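Side-chain contact in (2Z,6E)-hedycaryol synthase (Kitasatospora setae, PDB 4MC3), which catalyses the magnesium-dependent 1,11-cyclisation of (2E,6E)-farnesyl diphosphate, with uptake of water, to the sesquiterpene alcohol (2Z,6E)-hedycaryol: residues V179-P182 with W183-L187. Residues are numbered along the deposited sequence; the frame is centred on the assembly and turned at random.
With 28U ((3R,6E)-3,7,11-trimethyldodeca-1,6,10-trien-3-ol), chain B.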
loop_
_atom_site.group_PDB
_atom_site.type_symbol
_atom_site.label_atom_id
_atom_site.label_comp_id
_atom_site.label_asym_id
_atom_site.label_seq_id
_atom_site.Cartn_x
_atom_site.Cartn_y
_atom_site.Cartn_z
ATOM N N VAL A 179 3.720 2.560 3.258
ATOM C CA VAL A 179 2.541 1.768 3.603
ATOM C C VAL A 179 2.137 0.850 2.447
ATOM O O VAL A 179 1.319 -0.028 2.637
ATOM C CB VAL A 179 1.398 2.726 4.072
ATOM C CG1 VAL A 179 0.791 3.517 2.932
ATOM C CG2 VAL A 179 0.341 1.976 4.849
ATOM N N GLY A 180 2.631 1.126 1.254
ATOM C CA GLY A 180 2.403 0.242 0.100
ATOM C C GLY A 180 1.140 0.433 -0.679
ATOM O O GLY A 180 0.995 -0.077 -1.807
ATOM N N MET A 181 0.221 1.196 -0.098
ATOM C CA MET A 181 -1.072 1.468 -0.715
ATOM C C MET A 181 -0.986 1.778 -2.208
ATOM O O MET A 181 -1.663 1.142 -3.014
ATOM C CB MET A 181 -1.777 2.616 0.015
ATOM C CG MET A 181 -2.688 2.166 1.145
ATOM S SD MET A 181 -3.504 0.596 0.797
ATOM C CE MET A 181 -2.770 -0.451 2.053
ATOM N N PRO A 182 -0.166 2.759 -2.579
ATOM C CA PRO A 182 -0.127 3.206 -3.989
ATOM C C PRO A 182 0.047 2.035 -4.992
ATOM O O PRO A 182 -0.724 1.947 -5.965
ATOM C CB PRO A 182 1.007 4.198 -4.008
ATOM C CG PRO A 182 0.898 4.830 -2.654
ATOM C CD PRO A 182 0.696 3.634 -1.754
ATOM N N TRP A 183 1.015 1.160 -4.784
ATOM C CA TRP A 183 1.170 0.026 -5.699
ATOM C C TRP A 183 0.122 -1.041 -5.524
ATOM O O TRP A 183 -0.316 -1.700 -6.483
ATOM C CB TRP A 183 2.585 -0.567 -5.687
ATOM C CG TRP A 183 3.054 -1.187 -4.452
ATOM C CD1 TRP A 183 3.845 -0.612 -3.530
ATOM C CD2 TRP A 183 2.805 -2.511 -4.010
ATOM N NE1 TRP A 183 4.101 -1.495 -2.513
ATOM C CE2 TRP A 183 3.447 -2.672 -2.777
ATOM C CE3 TRP A 183 2.048 -3.597 -4.533
ATOM C CZ2 TRP A 183 3.409 -3.882 -2.068
ATOM C CZ3 TRP A 183 2.031 -4.796 -3.794
ATOM C CH2 TRP A 183 2.680 -4.912 -2.592
ATOM N N LEU A 184 -0.374 -1.211 -4.281
ATOM C CA LEU A 184 -1.478 -2.123 -4.063
ATOM C C LEU A 184 -2.685 -1.758 -4.862
ATOM O O LEU A 184 -3.364 -2.564 -5.519
ATOM C CB LEU A 184 -1.814 -2.268 -2.551
ATOM C CG LEU A 184 -0.724 -2.961 -1.771
ATOM C CD1 LEU A 184 -0.886 -2.707 -0.269
ATOM C CD2 LEU A 184 -0.794 -4.479 -1.970
ATOM N N TRP A 185 -3.063 -0.488 -4.803
ATOM C CA TRP A 185 -4.219 0.051 -5.538
ATOM C C TRP A 185 -3.973 0.000 -7.048
ATOM O O TRP A 185 -4.920 -0.290 -7.782
ATOM C CB TRP A 185 -4.604 1.440 -5.127
ATOM C CG TRP A 185 -5.231 1.453 -3.706
ATOM C CD1 TRP A 185 -5.990 0.493 -3.132
ATOM C CD2 TRP A 185 -5.078 2.493 -2.708
ATOM N NE1 TRP A 185 -6.367 0.881 -1.854
ATOM C CE2 TRP A 185 -5.777 2.088 -1.562
ATOM C CE3 TRP A 185 -4.385 3.694 -2.685
ATOM C CZ2 TRP A 185 -5.833 2.887 -0.383
ATOM C CZ3 TRP A 185 -4.466 4.512 -1.532
ATOM C CH2 TRP A 185 -5.170 4.083 -0.411
ATOM N N ASP A 186 -2.734 0.216 -7.514
ATOM C CA ASP A 186 -2.467 -0.026 -8.919
ATOM C C ASP A 186 -2.947 -1.421 -9.359
ATOM O O ASP A 186 -3.478 -1.614 -10.462
ATOM C CB ASP A 186 -0.973 0.113 -9.245
ATOM C CG ASP A 186 -0.442 1.537 -9.125
ATOM O OD1 ASP A 186 -1.186 2.509 -9.283
ATOM O OD2 ASP A 186 0.791 1.628 -8.844
ATOM N N LEU A 187 -2.709 -2.452 -8.544
ATOM C CA LEU A 187 -3.127 -3.792 -8.870
ATOM C C LEU A 187 -4.634 -3.963 -8.936
ATOM O O LEU A 187 -5.119 -4.893 -9.630
ATOM C CB LEU A 187 -2.481 -4.816 -7.919
ATOM C CG LEU A 187 -0.957 -5.042 -8.007
ATOM C CD1 LEU A 187 -0.358 -5.747 -6.831
ATOM C CD2 LEU A 187 -0.617 -5.805 -9.321
HETATM C C4 28U B . -1.986 -1.443 5.825
HETATM C C5 28U B . -1.265 -3.816 5.314
HETATM C C6 28U B . -1.405 -4.169 3.846
HETATM C C7 28U B . -0.457 -5.080 3.120
HETATM C C8 28U B . 0.819 -5.427 3.440
HETATM C C10 28U B . 1.523 -5.096 4.732
HETATM C C13 28U B . 4.153 -3.532 3.739
HETATM C C15 28U B . 4.211 -2.691 5.000
HETATM O O16 28U B . -0.154 -2.379 6.995
HETATM C C3 28U B . -0.752 -2.368 5.675
HETATM C C2 28U B . 0.207 -1.728 4.659
HETATM C C1 28U B . 1.402 -2.314 4.387
HETATM C C9 28U B . 1.849 -5.630 2.341
HETATM C C11 28U B . 2.466 -4.279 1.851
HETATM C C12 28U B . 3.183 -3.314 2.810
HETATM C C14 28U B . 4.939 -4.821 3.903
#
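M181 lies across the indole of W185 one helical turn on, a Met-aromatic contact within the first turns of helix 181-188, beside the bound nerolidol. CB of M181 stands 3.8 Å from the centroid of the six-membered ring, close to the ring normal, as a CH-pi contact. The bend at chi2 carries SD obliquely along the same indole, 3.5 Å from W185 CZ2, and the bend at chi3 turns the methyl away from the ring. That methyl, CE, touches L184 CD1 at 3.7 Å and faces C4 of the nerolidol at 4.0 Å. An alanine in place of W185 would probably leave the thioether free to turn and open a gap between M181 and Y295, N298 and V299 of helix 286-309.

The motif behind this packing is the helix break of a class I terpene cyclase, where helix 168-178 ends and helix 181-188 starts anew. G180 holds the N-cap position; its positive phi (85°) favours glycine, and its CA stands 4.5 Å from C12 of the nerolidol. V179 and M181 both belong to the pocket.

Backbone bonds set the new helix going: L184 N gives to G180 O (3.0 Å, N-H...O 167°), W185 N to M181 O, and D186 N to P182 O. G180 O also sits 3.3 Å above one face of the W183 indole. W183 reaches this place because its CG lies between the backbone N and carbonyl carbon (chi1 65°), folding the ring back beneath the first turn. There it meets F146 and F149 edge-to-face, F149 being important for stabilising the cation at C-11. Farther along, the carboxylate of D186 passes near P182 O, while its OD2 is hydrogen-bonded to ND1 of H145 on helix 136-160.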